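Long-range contacts in kinetochore protein Mis16 (Schizosaccharomyces japonicus, PDB 4XYH), which binds histone H4 and the CENP-A chaperone Scm3, and thereby probably takes part in delivering CENP-A to centromeres: residues Y88-S93 with V125-H130; Q242-H247 with V287-F292; A249-V254 with Q261-R266. All blocks are in the same frame, centred on the assembly; numbering follows the deposited sequence.

Contact 1 (Y88-S93 with V125-H130); sequences YLQVAS and VQKIHH
Lys127 rises beside the ring of Tyr88 and bends at its third torsion (chi3 -74°), which carries its ammonium back over one ring face. NZ lies 4.3 Å from the ring centroid of Tyr88, an off-centre cation-pi contact, and CD of Lys127 sits over the same ring toward its rim. Lys127 also runs alongside Gln90, pointing the same way, with its CD 3.4 Å from Gln90 OE1. The side chains of His129 and Tyr88 run side by side, their ring planes 69° apart in an oblique pair, and CD2 of His129 comes within 3.4 Å of Tyr88 CE1. A water in the plane of the phenol bridges the two side chains, 2.6 Å from Tyr88 OH and 2.7 Å from His129 NE2; a second water accepts from Lys127 NZ. Leu89, Val91, Gln126 and Ile128 project from the reverse face of the sheet, where Leu89 and Ile128 also pack on Phe159 of the strand 156-160. Leu89 and Ile128 exchange two backbone hydrogen bonds. Further along, Val125 and Gln126 both face Val91, whose O accepts from Val125 N and weakly from Gln126 N: a classic beta bulge between antiparallel strands of a beta-propeller blade.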
loop_
_atom_site.group_PDB
_atom_site.type_symbol
_atom_site.label_atom_id
_atom_site.label_comp_id
_atom_site.label_asym_id
_atom_site.label_seq_id
_atom_site.Cartn_x
_atom_site.Cartn_y
_atom_site.Cartn_z
ATOM N N TYR A 88 11.447 14.405 -2.424
ATOM C CA TYR A 88 12.445 13.364 -2.195
ATOM C C TYR A 88 11.852 11.992 -1.999
ATOM O O TYR A 88 10.812 11.828 -1.341
ATOM C CB TYR A 88 13.307 13.668 -0.970
ATOM C CG TYR A 88 14.002 15.009 -0.960
ATOM C CD1 TYR A 88 15.258 15.174 -1.541
ATOM C CD2 TYR A 88 13.428 16.097 -0.325
ATOM C CE1 TYR A 88 15.908 16.393 -1.501
ATOM C CE2 TYR A 88 14.071 17.321 -0.279
ATOM C CZ TYR A 88 15.310 17.464 -0.865
ATOM O OH TYR A 88 15.944 18.688 -0.822
ATOM N N LEU A 89 12.538 11.005 -2.561
ATOM C CA LEU A 89 12.396 9.627 -2.119
ATOM C C LEU A 89 13.213 9.520 -0.831
ATOM O O LEU A 89 14.335 10.027 -0.768
ATOM C CB LEU A 89 12.890 8.647 -3.192
ATOM C CG LEU A 89 12.837 7.166 -2.844
ATOM C CD1 LEU A 89 11.381 6.693 -2.669
ATOM C CD2 LEU A 89 13.566 6.342 -3.935
ATOM N N GLN A 90 12.662 8.879 0.195
ATOM C CA GLN A 90 13.280 8.922 1.518
ATOM C C GLN A 90 13.404 7.551 2.151
ATOM O O GLN A 90 12.515 6.699 2.013
ATOM C CB GLN A 90 12.476 9.830 2.469
ATOM C CG GLN A 90 12.333 11.268 1.999
ATOM C CD GLN A 90 11.592 12.155 2.994
ATOM O OE1 GLN A 90 12.111 13.182 3.418
ATOM N NE2 GLN A 90 10.361 11.780 3.337
ATOM N N VAL A 91 14.511 7.352 2.856
ATOM C CA VAL A 91 14.700 6.177 3.698
ATOM C C VAL A 91 14.746 6.652 5.142
ATOM O O VAL A 91 15.504 7.563 5.475
ATOM C CB VAL A 91 15.997 5.401 3.379
ATOM C CG1 VAL A 91 16.129 4.171 4.302
ATOM C CG2 VAL A 91 16.035 4.995 1.919
ATOM N N ALA A 92 13.921 6.046 5.990
ATOM C CA ALA A 92 13.903 6.388 7.406
ATOM C C ALA A 92 14.367 5.197 8.230
ATOM O O ALA A 92 14.150 4.053 7.843
ATOM C CB ALA A 92 12.516 6.819 7.835
ATOM N N SER A 93 15.023 5.465 9.353
ATOM C CA SER A 93 15.300 4.414 10.322
ATOM C C SER A 93 14.492 4.635 11.593
ATOM O O SER A 93 14.223 5.766 12.000
ATOM C CB SER A 93 16.786 4.339 10.655
ATOM O OG SER A 93 17.230 5.577 11.153
ATOM N N VAL A 125 17.291 9.196 7.191
ATOM C CA VAL A 125 18.721 9.029 6.985
ATOM C C VAL A 125 19.185 9.264 5.552
ATOM O O VAL A 125 20.373 9.459 5.316
ATOM C CB VAL A 125 19.163 7.634 7.425
ATOM C CG1 VAL A 125 18.869 7.463 8.904
ATOM C CG2 VAL A 125 18.450 6.566 6.602
ATOM N N GLN A 126 18.268 9.243 4.592
ATOM C CA GLN A 126 18.649 9.522 3.208
ATOM C C GLN A 126 17.490 10.129 2.426
ATOM O O GLN A 126 16.334 9.694 2.542
ATOM C CB GLN A 126 19.156 8.256 2.508
ATOM C CG GLN A 126 19.948 8.571 1.256
ATOM C CD GLN A 126 20.650 7.362 0.644
ATOM O OE1 GLN A 126 20.009 6.383 0.266
ATOM N NE2 GLN A 126 21.974 7.435 0.532
ATOM N N LYS A 127 17.804 11.153 1.641
ATOM C CA LYS A 127 16.812 11.806 0.802
ATOM C C LYS A 127 17.370 11.861 -0.593
ATOM O O LYS A 127 18.510 12.296 -0.797
ATOM C CB LYS A 127 16.482 13.214 1.308
ATOM C CG LYS A 127 16.106 13.233 2.776
ATOM C CD LYS A 127 15.283 14.446 3.162
ATOM C CE LYS A 127 16.128 15.688 3.227
ATOM N NZ LYS A 127 15.256 16.904 3.328
ATOM N N ILE A 128 16.582 11.410 -1.555
ATOM C CA ILE A 128 17.039 11.401 -2.931
ATOM C C ILE A 128 16.110 12.246 -3.778
ATOM O O ILE A 128 14.897 12.084 -3.698
ATOM C CB ILE A 128 17.101 9.969 -3.496
ATOM C CG1 ILE A 128 17.878 9.057 -2.540
ATOM C CG2 ILE A 128 17.695 9.990 -4.898
ATOM C CD1 ILE A 128 17.449 7.605 -2.576
ATOM N N HIS A 129 16.673 13.136 -4.597
ATOM C CA HIS A 129 15.855 13.967 -5.487
ATOM C C HIS A 129 14.913 13.116 -6.330
ATOM O O HIS A 129 15.323 12.116 -6.934
ATOM C CB HIS A 129 16.725 14.843 -6.394
ATOM C CG HIS A 129 17.357 15.998 -5.676
ATOM N ND1 HIS A 129 17.732 17.161 -6.311
ATOM C CD2 HIS A 129 17.668 16.167 -4.366
ATOM C CE1 HIS A 129 18.235 18.002 -5.421
ATOM N NE2 HIS A 129 18.211 17.420 -4.237
ATOM N N HIS A 130 13.651 13.538 -6.343
ATOM C CA HIS A 130 12.565 12.866 -7.043
ATOM C C HIS A 130 11.731 13.883 -7.835
ATOM O O HIS A 130 11.441 14.974 -7.336
ATOM C CB HIS A 130 11.684 12.116 -6.035
ATOM C CG HIS A 130 10.634 11.257 -6.670
ATOM N ND1 HIS A 130 9.396 11.753 -7.039
ATOM C CD2 HIS A 130 10.631 9.945 -6.998
ATOM C CE1 HIS A 130 8.683 10.774 -7.567
ATOM N NE2 HIS A 130 9.404 9.666 -7.560
HETATM O O HOH W 1 18.204 19.036 -2.093
HETATM O O HOH W 2 16.447 19.118 2.535
#

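Contact 2 (Q242-H247 with V287-F292); sequences QFHLQH and VAFNPF
A chi1 of -165° swings the Gln242 side chain away from its own backbone N, and, extended beyond CG, it reaches across to the backbone of Phe289. The first torsion of Phe289 sets CG anti to its own carbonyl carbon (chi1 -76°), and the ring is thereby sent back past the glutamine in the opposite direction. This is packing between neighbouring blades of the WD-repeat beta-propeller: the strands 238-243 and 284-289 are each the first of a four-stranded antiparallel sheet, and the segments run nearly in the same direction without pairing as strands.

At the Gln242 amide, OE1 accepts a weak hydrogen bond of 3.3 Å from Phe289 N and also lies near the plane of the Phe289 ring, at its edge. NE2 of Gln242 is turned to Ala288, 3.7 Å from its CA. The amide and ring planes are 67° apart.

His244 meets the face of the same phenyl group. Its edge is directed at that face, with ring centroids 4.8 Å apart, and CD2 of His244 stands 3.8 Å above the plane of Phe289, over the ring centre. Both imidazole nitrogens are engaged: ND1 accepts from Gln246 N in the ring plane, and NE2 bonds to Asp294 O in the loop that follows the second segment. These two bonds fix the rotation of the imidazole. Phe289 is hemmed in further by Leu250 and Thr252 of the strand 250-255 and by Leu297.

Beyond the rings the contact thins. Leu245 lies alongside Pro291 and touches it through one methyl, CD2, 3.8 Å from Pro291 CA.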
loop_
_atom_site.group_PDB
_atom_site.type_symbol
_atom_site.label_atom_id
_atom_site.label_comp_id
_atom_site.label_asym_id
_atom_site.label_seq_id
_atom_site.Cartn_x
_atom_site.Cartn_y
_atom_site.Cartn_z
ATOM N N GLN A 242 -1.390 -5.827 -8.621
ATOM C CA GLN A 242 -0.447 -6.687 -7.918
ATOM C C GLN A 242 -0.136 -7.958 -8.710
ATOM O O GLN A 242 -1.014 -8.555 -9.328
ATOM C CB GLN A 242 -0.978 -7.051 -6.520
ATOM C CG GLN A 242 0.109 -7.641 -5.604
ATOM C CD GLN A 242 -0.410 -8.192 -4.267
ATOM O OE1 GLN A 242 -0.414 -9.400 -4.048
ATOM N NE2 GLN A 242 -0.806 -7.306 -3.361
ATOM N N PHE A 243 1.130 -8.356 -8.694
ATOM C CA PHE A 243 1.533 -9.637 -9.238
ATOM C C PHE A 243 1.289 -10.715 -8.196
ATOM O O PHE A 243 1.388 -10.457 -6.985
ATOM C CB PHE A 243 3.013 -9.620 -9.650
ATOM C CG PHE A 243 3.261 -9.064 -11.030
ATOM C CD1 PHE A 243 2.922 -9.801 -12.165
ATOM C CD2 PHE A 243 3.844 -7.821 -11.195
ATOM C CE1 PHE A 243 3.158 -9.305 -13.435
ATOM C CE2 PHE A 243 4.084 -7.311 -12.472
ATOM C CZ PHE A 243 3.741 -8.053 -13.590
ATOM N N HIS A 244 0.961 -11.918 -8.661
ATOM C CA HIS A 244 0.788 -13.064 -7.766
ATOM C C HIS A 244 2.124 -13.506 -7.167
ATOM O O HIS A 244 3.145 -13.493 -7.850
ATOM C CB HIS A 244 0.136 -14.242 -8.505
ATOM C CG HIS A 244 -0.473 -15.253 -7.589
ATOM N ND1 HIS A 244 0.283 -16.161 -6.877
ATOM C CD2 HIS A 244 -1.761 -15.475 -7.238
ATOM C CE1 HIS A 244 -0.517 -16.903 -6.132
ATOM N NE2 HIS A 244 -1.762 -16.507 -6.331
ATOM N N LEU A 245 2.114 -13.911 -5.900
ATOM C CA LEU A 245 3.338 -14.352 -5.226
ATOM C C LEU A 245 3.954 -15.606 -5.836
ATOM O O LEU A 245 5.147 -15.847 -5.688
ATOM C CB LEU A 245 3.083 -14.630 -3.741
ATOM C CG LEU A 245 3.248 -13.556 -2.664
ATOM C CD1 LEU A 245 4.319 -12.542 -3.055
ATOM C CD2 LEU A 245 1.908 -12.880 -2.333
ATOM N N GLN A 246 3.146 -16.432 -6.487
ATOM C CA GLN A 246 3.645 -17.734 -6.933
ATOM C C GLN A 246 3.512 -17.923 -8.423
ATOM O O GLN A 246 3.643 -19.037 -8.903
ATOM C CB GLN A 246 2.908 -18.882 -6.221
ATOM C CG GLN A 246 2.974 -18.851 -4.696
ATOM C CD GLN A 246 4.390 -19.021 -4.153
ATOM O OE1 GLN A 246 5.262 -19.611 -4.804
ATOM N NE2 GLN A 246 4.623 -18.507 -2.955
ATOM N N HIS A 247 3.229 -16.854 -9.162
ATOM C CA HIS A 247 3.097 -17.000 -10.611
ATOM C C HIS A 247 3.667 -15.822 -11.404
ATOM O O HIS A 247 3.241 -14.681 -11.268
ATOM C CB HIS A 247 1.636 -17.238 -11.002
ATOM C CG HIS A 247 1.476 -17.794 -12.383
ATOM N ND1 HIS A 247 2.134 -17.272 -13.479
ATOM C CD2 HIS A 247 0.736 -18.831 -12.847
ATOM C CE1 HIS A 247 1.807 -17.963 -14.559
ATOM N NE2 HIS A 247 0.958 -18.911 -14.202
ATOM N N VAL A 287 -6.421 -3.835 -4.057
ATOM C CA VAL A 287 -6.509 -5.267 -4.280
ATOM C C VAL A 287 -5.273 -5.923 -3.677
ATOM O O VAL A 287 -4.182 -5.352 -3.698
ATOM C CB VAL A 287 -6.625 -5.594 -5.790
ATOM C CG1 VAL A 287 -5.437 -5.002 -6.544
ATOM C CG2 VAL A 287 -6.752 -7.116 -6.042
ATOM N N ALA A 288 -5.439 -7.121 -3.136
ATOM C CA ALA A 288 -4.332 -7.793 -2.469
ATOM C C ALA A 288 -4.527 -9.308 -2.456
ATOM O O ALA A 288 -5.578 -9.818 -2.043
ATOM C CB ALA A 288 -4.165 -7.263 -1.054
ATOM N N PHE A 289 -3.503 -10.011 -2.930
ATOM C CA PHE A 289 -3.434 -11.460 -2.847
ATOM C C PHE A 289 -2.967 -11.906 -1.470
ATOM O O PHE A 289 -2.049 -11.315 -0.895
ATOM C CB PHE A 289 -2.470 -12.009 -3.890
ATOM C CG PHE A 289 -3.013 -12.032 -5.281
ATOM C CD1 PHE A 289 -4.173 -12.730 -5.577
ATOM C CD2 PHE A 289 -2.333 -11.397 -6.312
ATOM C CE1 PHE A 289 -4.652 -12.776 -6.870
ATOM C CE2 PHE A 289 -2.807 -11.445 -7.605
ATOM C CZ PHE A 289 -3.971 -12.134 -7.883
ATOM N N ASN A 290 -3.586 -12.962 -0.955
ATOM C CA ASN A 290 -3.169 -13.578 0.299
ATOM C C ASN A 290 -1.891 -14.362 0.053
ATOM O O ASN A 290 -1.832 -15.149 -0.874
ATOM C CB ASN A 290 -4.278 -14.490 0.833
ATOM C CG ASN A 290 -3.940 -15.126 2.181
ATOM O OD1 ASN A 290 -3.119 -16.041 2.262
ATOM N ND2 ASN A 290 -4.613 -14.667 3.239
ATOM N N PRO A 291 -0.857 -14.133 0.876
ATOM C CA PRO A 291 0.455 -14.764 0.666
ATOM C C PRO A 291 0.530 -16.251 1.074
ATOM O O PRO A 291 1.540 -16.894 0.802
ATOM C CB PRO A 291 1.390 -13.920 1.539
ATOM C CG PRO A 291 0.512 -13.372 2.617
ATOM C CD PRO A 291 -0.844 -13.160 1.983
ATOM N N PHE A 292 -0.516 -16.790 1.699
ATOM C CA PHE A 292 -0.525 -18.199 2.087
ATOM C C PHE A 292 -1.460 -19.024 1.201
ATOM O O PHE A 292 -1.180 -20.175 0.859
ATOM C CB PHE A 292 -0.918 -18.337 3.555
ATOM C CG PHE A 292 0.053 -17.688 4.489
ATOM C CD1 PHE A 292 1.197 -18.360 4.896
ATOM C CD2 PHE A 292 -0.158 -16.389 4.940
ATOM C CE1 PHE A 292 2.113 -17.755 5.755
ATOM C CE2 PHE A 292 0.748 -15.774 5.804
ATOM C CZ PHE A 292 1.889 -16.451 6.209
#

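Contact 3 (A249-V254 with Q261-R266); sequences ALLTSV and QIHDTR
Ser253 and His263 meet on one face of the sheet in the buried part of the contact, where Ser253 OG lies 2.8 Å from His263 NE2, at the edge of the imidazole and in its plane. The same hydroxyl also bonds to His234, and His263 ND1 bonds to Arg233, so both ring nitrogens are engaged. On the reverse face CD1 of Ile262 packs against Thr252, while its CG2 meets CD2 of Leu250 at 3.8 Å. A chi1 of -176° turns Thr252 OG1 to the side of its carbonyl carbon, where it donates to Gln261 O at 3.1 Å; Ser253 N reaches that oxygen from the opposite side of the carbonyl plane. These two strands, 250-255 and 259-264, form the central beta hairpin of a WD-repeat propeller blade, and Leu251 and His263 are joined by a pair of backbone bonds. Ala249 is buried too: its O accepts from Thr265 N, 2.9 Å away, and its CB packs against Thr265 OG1 and Asp264 OD1.

The solvent side belongs to Arg266, which grips the partly exposed Asp264 side-on, through NE to OD1 and NH2 to OD2 (2.7 Å), while Arg266 N closes an Asx turn on OD1. CB of Ala249 lies over one face of the exposed guanidinium, 3.7 Å from Arg266 NE.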
loop_
_atom_site.group_PDB
_atom_site.type_symbol
_atom_site.label_atom_id
_atom_site.label_comp_id
_atom_site.label_asym_id
_atom_site.label_seq_id
_atom_site.Cartn_x
_atom_site.Cartn_y
_atom_site.Cartn_z
ATOM N N ALA A 249 3.236 -14.754 -14.336
ATOM C CA ALA A 249 2.488 -14.018 -15.350
ATOM C C ALA A 249 1.084 -13.601 -14.915
ATOM O O ALA A 249 0.299 -13.111 -15.735
ATOM C CB ALA A 249 2.406 -14.841 -16.626
ATOM N N LEU A 250 0.769 -13.777 -13.637
ATOM C CA LEU A 250 -0.569 -13.468 -13.170
ATOM C C LEU A 250 -0.594 -12.108 -12.484
ATOM O O LEU A 250 -0.072 -11.932 -11.373
ATOM C CB LEU A 250 -1.087 -14.559 -12.233
ATOM C CG LEU A 250 -2.606 -14.664 -12.067
ATOM C CD1 LEU A 250 -2.983 -16.048 -11.611
ATOM C CD2 LEU A 250 -3.135 -13.651 -11.071
ATOM N N LEU A 251 -1.236 -11.155 -13.153
ATOM C CA LEU A 251 -1.335 -9.787 -12.672
ATOM C C LEU A 251 -2.799 -9.441 -12.445
ATOM O O LEU A 251 -3.629 -9.695 -13.321
ATOM C CB LEU A 251 -0.713 -8.821 -13.682
ATOM C CG LEU A 251 -0.887 -7.332 -13.391
ATOM C CD1 LEU A 251 0.009 -6.939 -12.229
ATOM C CD2 LEU A 251 -0.558 -6.527 -14.631
ATOM N N THR A 252 -3.123 -8.879 -11.283
ATOM C CA THR A 252 -4.484 -8.418 -11.043
ATOM C C THR A 252 -4.570 -6.888 -10.969
ATOM O O THR A 252 -3.627 -6.228 -10.530
ATOM C CB THR A 252 -5.075 -9.006 -9.754
ATOM O OG1 THR A 252 -6.436 -8.580 -9.643
ATOM C CG2 THR A 252 -4.304 -8.544 -8.521
ATOM N N SER A 253 -5.697 -6.326 -11.393
ATOM C CA SER A 253 -5.890 -4.869 -11.325
ATOM C C SER A 253 -7.319 -4.530 -10.941
ATOM O O SER A 253 -8.219 -5.320 -11.175
ATOM C CB SER A 253 -5.550 -4.203 -12.662
ATOM O OG SER A 253 -6.454 -4.629 -13.683
ATOM N N VAL A 254 -7.507 -3.358 -10.337
ATOM C CA VAL A 254 -8.813 -2.841 -9.991
ATOM C C VAL A 254 -8.860 -1.363 -10.376
ATOM O O VAL A 254 -7.809 -0.702 -10.487
ATOM C CB VAL A 254 -9.133 -3.014 -8.485
ATOM C CG1 VAL A 254 -9.156 -4.485 -8.109
ATOM C CG2 VAL A 254 -8.132 -2.268 -7.623
ATOM N N GLN A 261 -9.844 -7.397 -12.503
ATOM C CA GLN A 261 -9.421 -8.147 -13.685
ATOM C C GLN A 261 -8.153 -8.942 -13.420
ATOM O O GLN A 261 -7.335 -8.581 -12.575
ATOM C CB GLN A 261 -9.240 -7.217 -14.896
ATOM C CG GLN A 261 -10.450 -6.311 -15.185
ATOM C CD GLN A 261 -10.387 -5.658 -16.551
ATOM O OE1 GLN A 261 -9.760 -6.178 -17.462
ATOM N NE2 GLN A 261 -11.039 -4.511 -16.697
ATOM N N ILE A 262 -8.021 -10.055 -14.134
ATOM C CA ILE A 262 -6.833 -10.891 -14.048
ATOM C C ILE A 262 -6.194 -10.881 -15.411
ATOM O O ILE A 262 -6.867 -11.117 -16.415
ATOM C CB ILE A 262 -7.158 -12.339 -13.629
ATOM C CG1 ILE A 262 -7.881 -12.353 -12.281
ATOM C CG2 ILE A 262 -5.883 -13.167 -13.582
ATOM C CD1 ILE A 262 -7.008 -11.879 -11.124
ATOM N N HIS A 263 -4.908 -10.578 -15.458
ATOM C CA HIS A 263 -4.222 -10.510 -16.728
ATOM C C HIS A 263 -3.148 -11.565 -16.773
ATOM O O HIS A 263 -2.491 -11.823 -15.756
ATOM C CB HIS A 263 -3.612 -9.124 -16.945
ATOM C CG HIS A 263 -4.535 -8.005 -16.591
ATOM N ND1 HIS A 263 -5.442 -7.480 -17.483
ATOM C CD2 HIS A 263 -4.715 -7.329 -15.431
ATOM C CE1 HIS A 263 -6.136 -6.525 -16.893
ATOM N NE2 HIS A 263 -5.709 -6.410 -15.649
ATOM N N ASP A 264 -2.981 -12.163 -17.954
ATOM C CA ASP A 264 -1.868 -13.065 -18.251
ATOM C C ASP A 264 -0.812 -12.306 -19.053
ATOM O O ASP A 264 -1.002 -12.047 -20.248
ATOM C CB ASP A 264 -2.364 -14.287 -19.033
ATOM C CG ASP A 264 -1.268 -15.328 -19.281
ATOM O OD1 ASP A 264 -0.070 -15.006 -19.127
ATOM O OD2 ASP A 264 -1.606 -16.478 -19.647
ATOM N N THR A 265 0.308 -11.969 -18.414
ATOM C CA THR A 265 1.287 -11.078 -19.047
ATOM C C THR A 265 2.089 -11.747 -20.166
ATOM O O THR A 265 2.888 -11.090 -20.838
ATOM C CB THR A 265 2.278 -10.484 -18.014
ATOM O OG1 THR A 265 2.982 -11.537 -17.335
ATOM C CG2 THR A 265 1.535 -9.640 -17.006
ATOM N N ARG A 266 1.859 -13.042 -20.379
ATOM C CA ARG A 266 2.487 -13.751 -21.489
ATOM C C ARG A 266 1.764 -13.482 -22.814
ATOM O O ARG A 266 2.309 -13.705 -23.889
ATOM C CB ARG A 266 2.530 -15.251 -21.198
ATOM C CG ARG A 266 3.550 -15.634 -20.134
ATOM C CD ARG A 266 3.285 -17.024 -19.587
ATOM N NE ARG A 266 1.861 -17.223 -19.343
ATOM C CZ ARG A 266 1.346 -18.233 -18.648
ATOM N NH1 ARG A 266 2.140 -19.144 -18.110
ATOM N NH2 ARG A 266 0.031 -18.323 -18.483
#

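From the N terminus, contact 1 comes first: the strands 87-97 and 123-130 pair across a connection that is largely unmodelled, closing a long loop within one blade. That loop is complete before the other two contacts begin, and the nearest atoms of contacts 1 and 2 are about 18 Å apart. Contact 2 opens at 242-247 and closes at 287-292, joining successive blades. Contact 3, the 250-255 and 259-264 hairpin, is nested inside that loop. The first strand of contact 2, 238-243, is the sheet neighbour of strand 250-255 of contact 3, with a probable hydrogen bond of 2.9 Å between Gln242 O and Thr252 N. Contacts 1 and 3 thus act within blades, contact 2 between them.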